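Hypothetical protein (Staphylococcus aureus subsp. aureus, PDB 1QYI) is of unknown function but belongs to the haloacid dehalogenase (HAD) superfamily and is probably a hydrolase, perhaps acting on phosphate esters. Local coordinates at residues 11-16 with 247-252; 72-77 with 142-147; 262-267 with 291-296; 336-341 with 357-362. One frame throughout, in Å; residues are numbered along the deposited sequence.

Contact 1. Residues 11-16 with 247-252; sequences VFLSEE and VPFENL
Phe-249 drives the edge of its ring at the face of Phe-12, a T-shaped pair that joins two parts of the HAD-type Rossmann-like core: the loop leaving strand 3-6 and helix 242-252. The planes stand at 71° and the centroids are 5.5 Å apart, so the CZ corner of Phe-249 is the bump and the broad side of Phe-12 the surface receiving it. Phe-12 also makes an edge-to-face pair with Phe-6, which extends the aromatic cluster toward the sheet. Beside the rings, Leu-13 holds CG anti to its carbonyl carbon (chi1 -46°), extending its two methyls toward neighbouring parts of the helix surface. CD1 fits the shallow hollow between Pro-248 and Phe-249, 4.1 Å from Pro-248 CB and equally far from Phe-249 CE1. A forked leucine suits this site because its two methyls can touch two parts of the helix at once. Proline is equally at home: the helix kinks where the N of Pro-248 lacks a bond to the preceding turn, and the ring offers a compact apolar wall. One turn farther on, the side chains of Leu-252 and Leu-13 lie antiparallel, and Leu-13 CD2 meets Leu-252 CD1 at 3.7 Å.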
loop_
_atom_site.group_PDB
_atom_site.type_symbol
_atom_site.label_atom_id
_atom_site.label_comp_id
_atom_site.label_asym_id
_atom_site.label_seq_id
_atom_site.Cartn_x
_atom_site.Cartn_y
_atom_site.Cartn_z
ATOM N N VAL A 11 1.053 -4.433 -12.540
ATOM C CA VAL A 11 0.588 -5.187 -13.705
ATOM C C VAL A 11 -0.743 -4.669 -14.246
ATOM O O VAL A 11 -0.837 -4.211 -15.385
ATOM C CB VAL A 11 0.390 -6.688 -13.362
ATOM C CG1 VAL A 11 -0.218 -7.415 -14.550
ATOM C CG2 VAL A 11 1.710 -7.319 -12.971
ATOM N N PHE A 12 -1.773 -4.778 -13.410
ATOM C CA PHE A 12 -3.127 -4.356 -13.749
ATOM C C PHE A 12 -3.437 -2.994 -13.140
ATOM O O PHE A 12 -4.043 -2.133 -13.785
ATOM C CB PHE A 12 -4.131 -5.378 -13.213
ATOM C CG PHE A 12 -4.125 -6.699 -13.948
ATOM C CD1 PHE A 12 -4.774 -6.833 -15.182
ATOM C CD2 PHE A 12 -3.509 -7.820 -13.391
ATOM C CE1 PHE A 12 -4.817 -8.065 -15.848
ATOM C CE2 PHE A 12 -3.546 -9.054 -14.048
ATOM C CZ PHE A 12 -4.206 -9.179 -15.285
ATOM N N LEU A 13 -3.031 -2.809 -11.887
ATOM C CA LEU A 13 -3.274 -1.558 -11.169
ATOM C C LEU A 13 -1.976 -0.997 -10.596
ATOM O O LEU A 13 -0.988 -1.714 -10.476
ATOM C CB LEU A 13 -4.245 -1.811 -10.020
ATOM C CG LEU A 13 -5.506 -2.648 -10.265
ATOM C CD1 LEU A 13 -6.192 -2.859 -8.926
ATOM C CD2 LEU A 13 -6.455 -1.962 -11.256
ATOM N N SER A 14 -1.970 0.281 -10.246
ATOM C CA SER A 14 -0.774 0.865 -9.663
ATOM C C SER A 14 -1.060 1.171 -8.205
ATOM O O SER A 14 -2.187 0.993 -7.748
ATOM C CB SER A 14 -0.354 2.129 -10.413
ATOM O OG SER A 14 -1.431 3.035 -10.549
ATOM N N GLU A 15 -0.042 1.612 -7.472
ATOM C CA GLU A 15 -0.192 1.921 -6.051
ATOM C C GLU A 15 -0.382 3.404 -5.765
ATOM O O GLU A 15 -0.526 3.797 -4.609
ATOM C CB GLU A 15 1.033 1.433 -5.280
ATOM C CG GLU A 15 1.181 -0.073 -5.198
ATOM C CD GLU A 15 2.484 -0.481 -4.531
ATOM O OE1 GLU A 15 3.557 -0.095 -5.046
ATOM O OE2 GLU A 15 2.438 -1.187 -3.499
ATOM N N GLU A 16 -0.380 4.215 -6.822
ATOM C CA GLU A 16 -0.523 5.669 -6.713
ATOM C C GLU A 16 -1.620 6.147 -5.769
ATOM O O GLU A 16 -1.389 7.022 -4.929
ATOM C CB GLU A 16 -0.774 6.273 -8.100
ATOM C CG GLU A 16 0.438 6.234 -9.024
ATOM C CD GLU A 16 1.617 7.011 -8.461
ATOM O OE1 GLU A 16 1.462 8.215 -8.155
ATOM O OE2 GLU A 16 2.704 6.418 -8.334
ATOM N N VAL A 247 -12.760 -6.340 -4.581
ATOM C CA VAL A 247 -13.543 -5.150 -4.880
ATOM C C VAL A 247 -13.087 -4.415 -6.133
ATOM O O VAL A 247 -13.893 -4.144 -7.024
ATOM C CB VAL A 247 -13.536 -4.174 -3.688
ATOM C CG1 VAL A 247 -14.375 -2.947 -3.997
ATOM C CG2 VAL A 247 -14.067 -4.879 -2.450
ATOM N N PRO A 248 -11.791 -4.086 -6.227
ATOM C CA PRO A 248 -11.303 -3.377 -7.416
ATOM C C PRO A 248 -11.569 -4.168 -8.701
ATOM O O PRO A 248 -12.183 -3.658 -9.637
ATOM C CB PRO A 248 -9.810 -3.211 -7.137
ATOM C CG PRO A 248 -9.738 -3.208 -5.631
ATOM C CD PRO A 248 -10.709 -4.286 -5.249
ATOM N N PHE A 249 -11.111 -5.416 -8.735
ATOM C CA PHE A 249 -11.303 -6.263 -9.908
ATOM C C PHE A 249 -12.777 -6.446 -10.237
ATOM O O PHE A 249 -13.167 -6.510 -11.406
ATOM C CB PHE A 249 -10.635 -7.632 -9.707
ATOM C CG PHE A 249 -9.185 -7.668 -10.128
ATOM C CD1 PHE A 249 -8.271 -6.752 -9.619
ATOM C CD2 PHE A 249 -8.733 -8.624 -11.032
ATOM C CE1 PHE A 249 -6.930 -6.787 -10.003
ATOM C CE2 PHE A 249 -7.390 -8.664 -11.419
ATOM C CZ PHE A 249 -6.491 -7.740 -10.898
ATOM N N GLU A 250 -13.587 -6.529 -9.195
ATOM C CA GLU A 250 -15.026 -6.690 -9.324
ATOM C C GLU A 250 -15.610 -5.469 -10.038
ATOM O O GLU A 250 -16.220 -5.598 -11.097
ATOM C CB GLU A 250 -15.611 -6.860 -7.918
ATOM C CG GLU A 250 -17.047 -6.444 -7.747
ATOM C CD GLU A 250 -17.957 -7.064 -8.763
ATOM O OE1 GLU A 250 -17.903 -8.299 -8.928
ATOM O OE2 GLU A 250 -18.729 -6.311 -9.394
ATOM N N ASN A 251 -15.398 -4.291 -9.458
ATOM C CA ASN A 251 -15.881 -3.029 -10.016
ATOM C C ASN A 251 -15.404 -2.812 -11.456
ATOM O O ASN A 251 -16.127 -2.244 -12.273
ATOM C CB ASN A 251 -15.427 -1.873 -9.105
ATOM C CG ASN A 251 -15.559 -0.493 -9.755
ATOM O OD1 ASN A 251 -14.560 0.145 -10.093
ATOM N ND2 ASN A 251 -16.790 -0.026 -9.916
ATOM N N LEU A 252 -14.203 -3.290 -11.767
ATOM C CA LEU A 252 -13.631 -3.121 -13.102
ATOM C C LEU A 252 -14.103 -4.125 -14.143
ATOM O O LEU A 252 -14.001 -3.868 -15.344
ATOM C CB LEU A 252 -12.108 -3.165 -13.020
ATOM C CG LEU A 252 -11.469 -2.040 -12.204
ATOM C CD1 LEU A 252 -10.022 -2.386 -11.921
ATOM C CD2 LEU A 252 -11.586 -0.729 -12.966
#

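Contact 2. Residues 72-77 with 142-147; sequences LGLNSN and VGKNNI
The carbonyl of Leu-72 receives the N-H of Gly-143 in a short bond, 2.6 Å from Gly-143 N to Leu-72 O. The donor comes in nearly head-on, with a C=O...N angle of 166°. Val-142 crowds the same oxygen: with CG1 anti to its backbone N (chi1 178°), that methyl lies only 3.0 Å from Leu-72 O, a tight fit. Its other methyl, CG2, meets Leu-72 CD2. Beside this polar link Ile-147 points its CD1 at both leucines, 3.9 Å from Leu-72 CB and a close 3.3 Å from Leu-74 CG. A long, branched apolar chain suits that position, since it must reach from the first turn of helix 144-158 into the neighbouring loop. Leu-74 CD2 then rests at 3.7 Å on CG of Lys-144, whose extended chain lends its methylenes to the apolar patch while NZ runs on to a salt bridge with Asp-79.

The backbones that carry these groups belong to two helix termini in the large, mainly helical insertion that follows the first strand, probably the cap of this HAD protein. Gly-73 ends helix 64-71 in a Schellman motif, its positive phi (106°) being easy for glycine. Gly-143, also at positive phi, occupies the N-cap position of helix 144-158. A water draws the two ends together, donating to Gly-73 O at 3.0 Å and accepting from Lys-144 N at 2.7 Å. Farther out, Asn-146 ND2 folds back to Val-142 O in a weak bond, and Ile-83 of helix 77-93 touches Ile-147.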
loop_
_atom_site.group_PDB
_atom_site.type_symbol
_atom_site.label_atom_id
_atom_site.label_comp_id
_atom_site.label_asym_id
_atom_site.label_seq_id
_atom_site.Cartn_x
_atom_site.Cartn_y
_atom_site.Cartn_z
ATOM N N LEU A 72 14.462 5.158 3.080
ATOM C CA LEU A 72 14.831 4.934 4.481
ATOM C C LEU A 72 14.234 3.655 5.072
ATOM O O LEU A 72 14.539 3.278 6.209
ATOM C CB LEU A 72 14.432 6.147 5.338
ATOM C CG LEU A 72 15.120 7.475 4.981
ATOM C CD1 LEU A 72 14.664 8.586 5.925
ATOM C CD2 LEU A 72 16.627 7.299 5.057
ATOM N N GLY A 73 13.388 2.988 4.295
ATOM C CA GLY A 73 12.776 1.753 4.758
ATOM C C GLY A 73 11.311 1.856 5.152
ATOM O O GLY A 73 10.740 0.899 5.683
ATOM N N LEU A 74 10.694 3.008 4.902
ATOM C CA LEU A 74 9.284 3.197 5.242
ATOM C C LEU A 74 8.407 3.070 4.012
ATOM O O LEU A 74 8.120 4.061 3.337
ATOM C CB LEU A 74 9.042 4.565 5.879
ATOM C CG LEU A 74 8.937 4.643 7.399
ATOM C CD1 LEU A 74 8.215 5.936 7.752
ATOM C CD2 LEU A 74 8.172 3.454 7.948
ATOM N N ASN A 75 7.975 1.846 3.733
ATOM C CA ASN A 75 7.145 1.589 2.570
ATOM C C ASN A 75 5.677 1.348 2.903
ATOM O O ASN A 75 4.862 1.112 2.008
ATOM C CB ASN A 75 7.713 0.411 1.787
ATOM C CG ASN A 75 9.151 0.644 1.362
ATOM O OD1 ASN A 75 10.076 0.487 2.159
ATOM N ND2 ASN A 75 9.342 1.052 0.107
ATOM N N SER A 76 5.336 1.416 4.188
ATOM C CA SER A 76 3.948 1.250 4.601
ATOM C C SER A 76 3.293 2.624 4.549
ATOM O O SER A 76 3.831 3.571 5.112
ATOM C CB SER A 76 3.864 0.702 6.025
ATOM O OG SER A 76 2.501 0.596 6.437
ATOM N N ASN A 77 2.147 2.739 3.882
ATOM C CA ASN A 77 1.474 4.033 3.780
ATOM C C ASN A 77 1.011 4.532 5.140
ATOM O O ASN A 77 1.082 5.729 5.411
ATOM C CB ASN A 77 0.274 3.958 2.829
ATOM C CG ASN A 77 0.680 3.662 1.401
ATOM O OD1 ASN A 77 0.994 2.524 1.051
ATOM N ND2 ASN A 77 0.685 4.693 0.566
ATOM N N VAL A 142 18.599 4.674 8.235
ATOM C CA VAL A 142 17.648 3.817 7.546
ATOM C C VAL A 142 17.089 2.761 8.500
ATOM O O VAL A 142 17.822 2.220 9.330
ATOM C CB VAL A 142 18.319 3.108 6.349
ATOM C CG1 VAL A 142 17.329 2.182 5.675
ATOM C CG2 VAL A 142 18.849 4.136 5.361
ATOM N N GLY A 143 15.792 2.479 8.385
ATOM C CA GLY A 143 15.173 1.484 9.247
ATOM C C GLY A 143 13.938 1.999 9.964
ATOM O O GLY A 143 14.017 2.948 10.747
ATOM N N LYS A 144 12.796 1.371 9.703
ATOM C CA LYS A 144 11.544 1.786 10.317
ATOM C C LYS A 144 11.708 2.086 11.802
ATOM O O LYS A 144 11.391 3.187 12.261
ATOM C CB LYS A 144 10.473 0.711 10.120
ATOM C CG LYS A 144 9.103 1.096 10.659
ATOM C CD LYS A 144 8.080 0.001 10.380
ATOM C CE LYS A 144 6.795 0.213 11.161
ATOM N NZ LYS A 144 5.787 -0.807 10.791
ATOM N N ASN A 145 12.202 1.101 12.548
ATOM C CA ASN A 145 12.419 1.246 13.985
ATOM C C ASN A 145 13.204 2.524 14.308
ATOM O O ASN A 145 12.862 3.267 15.235
ATOM C CB ASN A 145 13.170 0.023 14.527
ATOM C CG ASN A 145 14.470 -0.254 13.783
ATOM O OD1 ASN A 145 15.304 -1.043 14.241
ATOM N ND2 ASN A 145 14.649 0.383 12.634
ATOM N N ASN A 146 14.252 2.771 13.520
ATOM C CA ASN A 146 15.124 3.940 13.670
ATOM C C ASN A 146 14.383 5.235 13.356
ATOM O O ASN A 146 14.611 6.261 13.995
ATOM C CB ASN A 146 16.334 3.813 12.733
ATOM C CG ASN A 146 17.081 2.510 12.920
ATOM O OD1 ASN A 146 17.589 2.231 14.005
ATOM N ND2 ASN A 146 17.153 1.701 11.862
ATOM N N ILE A 147 13.511 5.186 12.355
ATOM C CA ILE A 147 12.738 6.360 11.964
ATOM C C ILE A 147 11.813 6.766 13.103
ATOM O O ILE A 147 11.674 7.949 13.404
ATOM C CB ILE A 147 11.889 6.078 10.708
ATOM C CG1 ILE A 147 12.811 5.785 9.518
ATOM C CG2 ILE A 147 10.966 7.264 10.422
ATOM C CD1 ILE A 147 12.099 5.278 8.292
HETATM O O HOH W 1 12.628 -0.320 7.635
#

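Contact 3. Residues 262-267 with 291-296; sequences FIATAS and IAALYG
Ala-264, on the outermost strand 263-264 of the parallel HAD-type sheet, lays its methyl against helix 288-295, so this contact covers the margin of the Rossmann-like core. The contacts of the strand itself are made by alanines: Ala-264 CB lies 4.1 Å from Ala-292 CB and the same distance from Ala-293 CB. Such small side chains let the helix backbone come close to the strand, with Ala-264 CA and Ala-293 CA 5.2 Å apart.

Contacts between ring and carbonyls make up the second group. Phe-262, with CG anti to its carbonyl carbon (chi1 -60°), carries its ring across the C-terminal end of the helix. CD1 comes within 3.4 Å of Ala-293 O, while Tyr-295 O sits near the ring plane, at the edge, 3.9 Å from CE1. The weakly positive C-H rim of a phenyl ring is a fair companion for such an oxygen. Lys-3 makes a cation-pi contact with the same ring. Gly-296, at positive phi (143°), turns the chain out of the helix and passes close to the ring.

Hydrogen bonds fix the two partners separately. Gly-296 O is bonded to Tyr-305 OH, which anchors the exit from helix 288-295. At the far end of 262-267, Thr-265 is the N-cap of helix 266-275, and its OG1 accepts from Ser-267 N at 3.2 Å.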
loop_
_atom_site.group_PDB
_atom_site.type_symbol
_atom_site.label_atom_id
_atom_site.label_comp_id
_atom_site.label_asym_id
_atom_site.label_seq_id
_atom_site.Cartn_x
_atom_site.Cartn_y
_atom_site.Cartn_z
ATOM N N PHE A 262 -8.532 -19.521 -7.077
ATOM C CA PHE A 262 -7.186 -19.330 -7.578
ATOM C C PHE A 262 -6.709 -17.893 -7.427
ATOM O O PHE A 262 -5.961 -17.383 -8.261
ATOM C CB PHE A 262 -7.125 -19.759 -9.038
ATOM C CG PHE A 262 -7.489 -21.197 -9.253
ATOM C CD1 PHE A 262 -6.773 -22.206 -8.624
ATOM C CD2 PHE A 262 -8.549 -21.544 -10.082
ATOM C CE1 PHE A 262 -7.104 -23.543 -8.819
ATOM C CE2 PHE A 262 -8.893 -22.877 -10.287
ATOM C CZ PHE A 262 -8.166 -23.877 -9.653
ATOM N N ILE A 263 -7.168 -17.238 -6.368
ATOM C CA ILE A 263 -6.756 -15.876 -6.082
ATOM C C ILE A 263 -6.155 -15.862 -4.686
ATOM O O ILE A 263 -6.870 -15.923 -3.688
ATOM C CB ILE A 263 -7.937 -14.899 -6.139
ATOM C CG1 ILE A 263 -8.577 -14.934 -7.531
ATOM C CG2 ILE A 263 -7.456 -13.491 -5.801
ATOM C CD1 ILE A 263 -9.739 -13.956 -7.722
ATOM N N ALA A 264 -4.828 -15.815 -4.627
ATOM C CA ALA A 264 -4.112 -15.791 -3.356
ATOM C C ALA A 264 -3.803 -14.336 -2.989
ATOM O O ALA A 264 -3.335 -13.563 -3.830
ATOM C CB ALA A 264 -2.821 -16.596 -3.479
ATOM N N THR A 265 -4.066 -13.967 -1.739
ATOM C CA THR A 265 -3.828 -12.603 -1.285
ATOM C C THR A 265 -3.059 -12.574 0.027
ATOM O O THR A 265 -2.705 -13.622 0.578
ATOM C CB THR A 265 -5.150 -11.839 -1.051
ATOM O OG1 THR A 265 -5.838 -12.397 0.081
ATOM C CG2 THR A 265 -6.048 -11.926 -2.277
ATOM N N ALA A 266 -2.820 -11.361 0.525
ATOM C CA ALA A 266 -2.094 -11.149 1.773
ATOM C C ALA A 266 -2.885 -11.694 2.952
ATOM O O ALA A 266 -2.331 -11.945 4.021
ATOM C CB ALA A 266 -1.817 -9.656 1.968
ATOM N N SER A 267 -4.189 -11.859 2.761
ATOM C CA SER A 267 -5.022 -12.399 3.821
ATOM C C SER A 267 -4.683 -13.879 3.969
ATOM O O SER A 267 -4.572 -14.387 5.082
ATOM C CB SER A 267 -6.508 -12.226 3.488
ATOM O OG SER A 267 -6.865 -10.848 3.428
ATOM N N ILE A 291 1.797 -20.618 -5.072
ATOM C CA ILE A 291 1.485 -22.045 -5.014
ATOM C C ILE A 291 0.000 -22.266 -4.705
ATOM O O ILE A 291 -0.615 -23.227 -5.176
ATOM C CB ILE A 291 2.358 -22.748 -3.943
ATOM C CG1 ILE A 291 3.830 -22.649 -4.355
ATOM C CG2 ILE A 291 1.932 -24.204 -3.779
ATOM C CD1 ILE A 291 4.819 -23.305 -3.389
ATOM N N ALA A 292 -0.562 -21.359 -3.912
ATOM C CA ALA A 292 -1.964 -21.425 -3.538
ATOM C C ALA A 292 -2.834 -21.034 -4.730
ATOM O O ALA A 292 -3.925 -21.570 -4.921
ATOM C CB ALA A 292 -2.228 -20.494 -2.375
ATOM N N ALA A 293 -2.338 -20.095 -5.525
ATOM C CA ALA A 293 -3.049 -19.613 -6.697
ATOM C C ALA A 293 -2.983 -20.623 -7.835
ATOM O O ALA A 293 -3.765 -20.560 -8.792
ATOM C CB ALA A 293 -2.459 -18.296 -7.148
ATOM N N LEU A 294 -2.058 -21.564 -7.718
ATOM C CA LEU A 294 -1.876 -22.570 -8.748
ATOM C C LEU A 294 -2.678 -23.840 -8.498
ATOM O O LEU A 294 -3.437 -24.262 -9.364
ATOM C CB LEU A 294 -0.387 -22.903 -8.875
ATOM C CG LEU A 294 0.090 -23.559 -10.176
ATOM C CD1 LEU A 294 1.582 -23.317 -10.368
ATOM C CD2 LEU A 294 -0.221 -25.028 -10.141
ATOM N N TYR A 295 -2.521 -24.446 -7.324
ATOM C CA TYR A 295 -3.236 -25.681 -7.014
ATOM C C TYR A 295 -4.630 -25.482 -6.414
ATOM O O TYR A 295 -5.501 -26.338 -6.558
ATOM C CB TYR A 295 -2.393 -26.554 -6.083
ATOM C CG TYR A 295 -1.043 -26.923 -6.647
ATOM C CD1 TYR A 295 -0.933 -27.567 -7.881
ATOM C CD2 TYR A 295 0.133 -26.614 -5.955
ATOM C CE1 TYR A 295 0.316 -27.892 -8.414
ATOM C CE2 TYR A 295 1.388 -26.935 -6.482
ATOM C CZ TYR A 295 1.470 -27.573 -7.711
ATOM O OH TYR A 295 2.699 -27.888 -8.252
ATOM N N GLY A 296 -4.847 -24.359 -5.747
ATOM C CA GLY A 296 -6.144 -24.114 -5.146
ATOM C C GLY A 296 -5.943 -23.405 -3.825
ATOM O O GLY A 296 -4.944 -23.628 -3.144
#

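Contact 4. Residues 336-341 with 357-362; sequences ATFIGT and HHADYV
Asp-360 holds CG anti to its carbonyl carbon (chi1 -63°), which swings the carboxylate toward the main chain of Phe-338. There OD2 accepts from Phe-338 N in a nearly straight bond, 177° at the hydrogen, though the modelled length of 2.5 Å is doubtfully short. Phe-338 places CG anti to its backbone N (chi1 179°), carrying its ring forward along the strand and off the sheet, with the CD2 edge toward Ala-359 CB at 3.8 Å. On the opposite face of the sheet, Thr-337 CG2 meets the edge of the Tyr-361 ring, 3.6 Å from CE1 and in its plane.

These side chains flank two paired parallel strands, 337-341 and 361-363, linked through helix 351-356 as a beta-alpha-beta unit at the margin of the HAD-type sheet. Gly-340 N donates to Tyr-361 O at 2.9 Å, tilted out of the carbonyl plane; Tyr-361 N to Phe-338 O is a longer and less certain bond. Ile-339 and Tyr-361 project from one face, CB atoms 4.2 Å apart, and both touch Val-372. Glycine suits position 340, since the forward-leaning ring brings Phe-338 CE2 to 3.7 Å from Gly-340 CA and would crowd a side chain.

The second carboxylate oxygen, Asp-360 OD1, forms a salt bridge with Lys-315, whose carbonyl bonds Thr-337 OG1. Tyr-361 OH reaches Leu-376 O, and the Phe-338 ring packs on Leu-328 and Ala-331 of helix 325-334.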
loop_
_atom_site.group_PDB
_atom_site.type_symbol
_atom_site.label_atom_id
_atom_site.label_comp_id
_atom_site.label_asym_id
_atom_site.label_seq_id
_atom_site.Cartn_x
_atom_site.Cartn_y
_atom_site.Cartn_z
ATOM N N ALA A 336 8.817 -22.181 -12.415
ATOM C CA ALA A 336 7.921 -21.637 -13.429
ATOM C C ALA A 336 8.603 -20.598 -14.308
ATOM O O ALA A 336 9.602 -19.990 -13.916
ATOM C CB ALA A 336 6.698 -21.028 -12.769
ATOM N N THR A 337 8.062 -20.400 -15.506
ATOM C CA THR A 337 8.622 -19.410 -16.415
ATOM C C THR A 337 8.231 -18.028 -15.913
ATOM O O THR A 337 7.074 -17.791 -15.552
ATOM C CB THR A 337 8.100 -19.594 -17.855
ATOM O OG1 THR A 337 8.719 -20.748 -18.443
ATOM C CG2 THR A 337 8.417 -18.369 -18.705
ATOM N N PHE A 338 9.199 -17.118 -15.877
ATOM C CA PHE A 338 8.929 -15.766 -15.405
ATOM C C PHE A 338 8.963 -14.724 -16.521
ATOM O O PHE A 338 9.864 -14.713 -17.350
ATOM C CB PHE A 338 9.932 -15.361 -14.316
ATOM C CG PHE A 338 9.725 -13.958 -13.801
ATOM C CD1 PHE A 338 8.636 -13.656 -12.967
ATOM C CD2 PHE A 338 10.575 -12.924 -14.207
ATOM C CE1 PHE A 338 8.395 -12.350 -12.550
ATOM C CE2 PHE A 338 10.347 -11.613 -13.800
ATOM C CZ PHE A 338 9.251 -11.316 -12.967
ATOM N N ILE A 339 7.958 -13.858 -16.534
ATOM C CA ILE A 339 7.888 -12.800 -17.513
ATOM C C ILE A 339 7.626 -11.490 -16.778
ATOM O O ILE A 339 6.553 -11.284 -16.214
ATOM C CB ILE A 339 6.821 -13.080 -18.605
ATOM C CG1 ILE A 339 6.403 -11.743 -19.255
ATOM C CG2 ILE A 339 5.661 -13.855 -18.032
ATOM C CD1 ILE A 339 5.522 -11.893 -20.465
ATOM N N GLY A 340 8.640 -10.624 -16.770
ATOM C CA GLY A 340 8.547 -9.346 -16.079
ATOM C C GLY A 340 7.949 -8.197 -16.870
ATOM O O GLY A 340 8.171 -8.072 -18.078
ATOM N N THR A 341 7.188 -7.352 -16.179
ATOM C CA THR A 341 6.558 -6.194 -16.810
ATOM C C THR A 341 7.260 -4.924 -16.381
ATOM O O THR A 341 7.803 -4.860 -15.286
ATOM C CB THR A 341 5.088 -6.072 -16.427
ATOM O OG1 THR A 341 4.499 -7.375 -16.366
ATOM C CG2 THR A 341 4.352 -5.258 -17.476
ATOM N N HIS A 357 18.927 -10.705 -13.195
ATOM C CA HIS A 357 18.405 -11.806 -12.391
ATOM C C HIS A 357 17.926 -12.958 -13.261
ATOM O O HIS A 357 17.269 -13.880 -12.781
ATOM C CB HIS A 357 17.277 -11.325 -11.473
ATOM C CG HIS A 357 17.760 -10.798 -10.156
ATOM N ND1 HIS A 357 18.266 -11.612 -9.172
ATOM C CD2 HIS A 357 17.836 -9.530 -9.675
ATOM C CE1 HIS A 357 18.634 -10.874 -8.135
ATOM N NE2 HIS A 357 18.384 -9.609 -8.420
ATOM N N HIS A 358 18.277 -12.894 -14.542
ATOM C CA HIS A 358 17.920 -13.919 -15.521
ATOM C C HIS A 358 16.417 -14.100 -15.658
ATOM O O HIS A 358 15.894 -15.193 -15.450
ATOM C CB HIS A 358 18.548 -15.270 -15.152
ATOM C CG HIS A 358 19.968 -15.175 -14.688
ATOM N ND1 HIS A 358 20.306 -15.043 -13.355
ATOM C CD2 HIS A 358 21.132 -15.184 -15.374
ATOM C CE1 HIS A 358 21.621 -14.977 -13.244
ATOM N NE2 HIS A 358 22.149 -15.058 -14.450
ATOM N N ALA A 359 15.717 -13.023 -15.993
ATOM C CA ALA A 359 14.275 -13.100 -16.169
ATOM C C ALA A 359 14.033 -13.709 -17.539
ATOM O O ALA A 359 14.591 -13.252 -18.542
ATOM C CB ALA A 359 13.654 -11.715 -16.082
ATOM N N ASP A 360 13.208 -14.749 -17.579
ATOM C CA ASP A 360 12.910 -15.440 -18.836
ATOM C C ASP A 360 12.540 -14.460 -19.950
ATOM O O ASP A 360 13.055 -14.563 -21.064
ATOM C CB ASP A 360 11.786 -16.460 -18.618
ATOM C CG ASP A 360 12.176 -17.541 -17.642
ATOM O OD1 ASP A 360 13.152 -18.264 -17.938
ATOM O OD2 ASP A 360 11.518 -17.672 -16.587
ATOM N N TYR A 361 11.649 -13.519 -19.647
ATOM C CA TYR A 361 11.233 -12.521 -20.622
ATOM C C TYR A 361 10.969 -11.215 -19.918
ATOM O O TYR A 361 10.731 -11.185 -18.717
ATOM C CB TYR A 361 9.952 -12.951 -21.344
ATOM C CG TYR A 361 10.025 -14.333 -21.911
ATOM C CD1 TYR A 361 9.681 -15.434 -21.137
ATOM C CD2 TYR A 361 10.473 -14.549 -23.207
ATOM C CE1 TYR A 361 9.780 -16.717 -21.639
ATOM C CE2 TYR A 361 10.576 -15.832 -23.718
ATOM C CZ TYR A 361 10.226 -16.912 -22.927
ATOM O OH TYR A 361 10.308 -18.194 -23.419
ATOM N N VAL A 362 11.030 -10.129 -20.672
ATOM C CA VAL A 362 10.752 -8.818 -20.117
ATOM C C VAL A 362 9.860 -8.105 -21.134
ATOM O O VAL A 362 10.206 -7.986 -22.307
ATOM C CB VAL A 362 12.055 -8.023 -19.861
ATOM C CG1 VAL A 362 11.731 -6.621 -19.370
ATOM C CG2 VAL A 362 12.900 -8.743 -18.820
#

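How the contacts relate
From the N terminus the chain builds strand 3-6 and opens contact 1 at once. That contact closes only when helix 242-252 returns to the core, some 230 residues later. Contact 2, between 72-77 and 142-147, falls wholly within this excursion and shuts a smaller loop in the helical insertion, its centre about 26 Å from that of contact 1. After contact 1 closes, contact 3 (262-267 with 291-296) and then contact 4 (336-341 with 357-362) close short loops in series, and none of the four cross. Contacts 3 and 4 tie down the outermost strands 263-264 and 361-363 of the sheet, while contact 1 secures the first loop to a core helix.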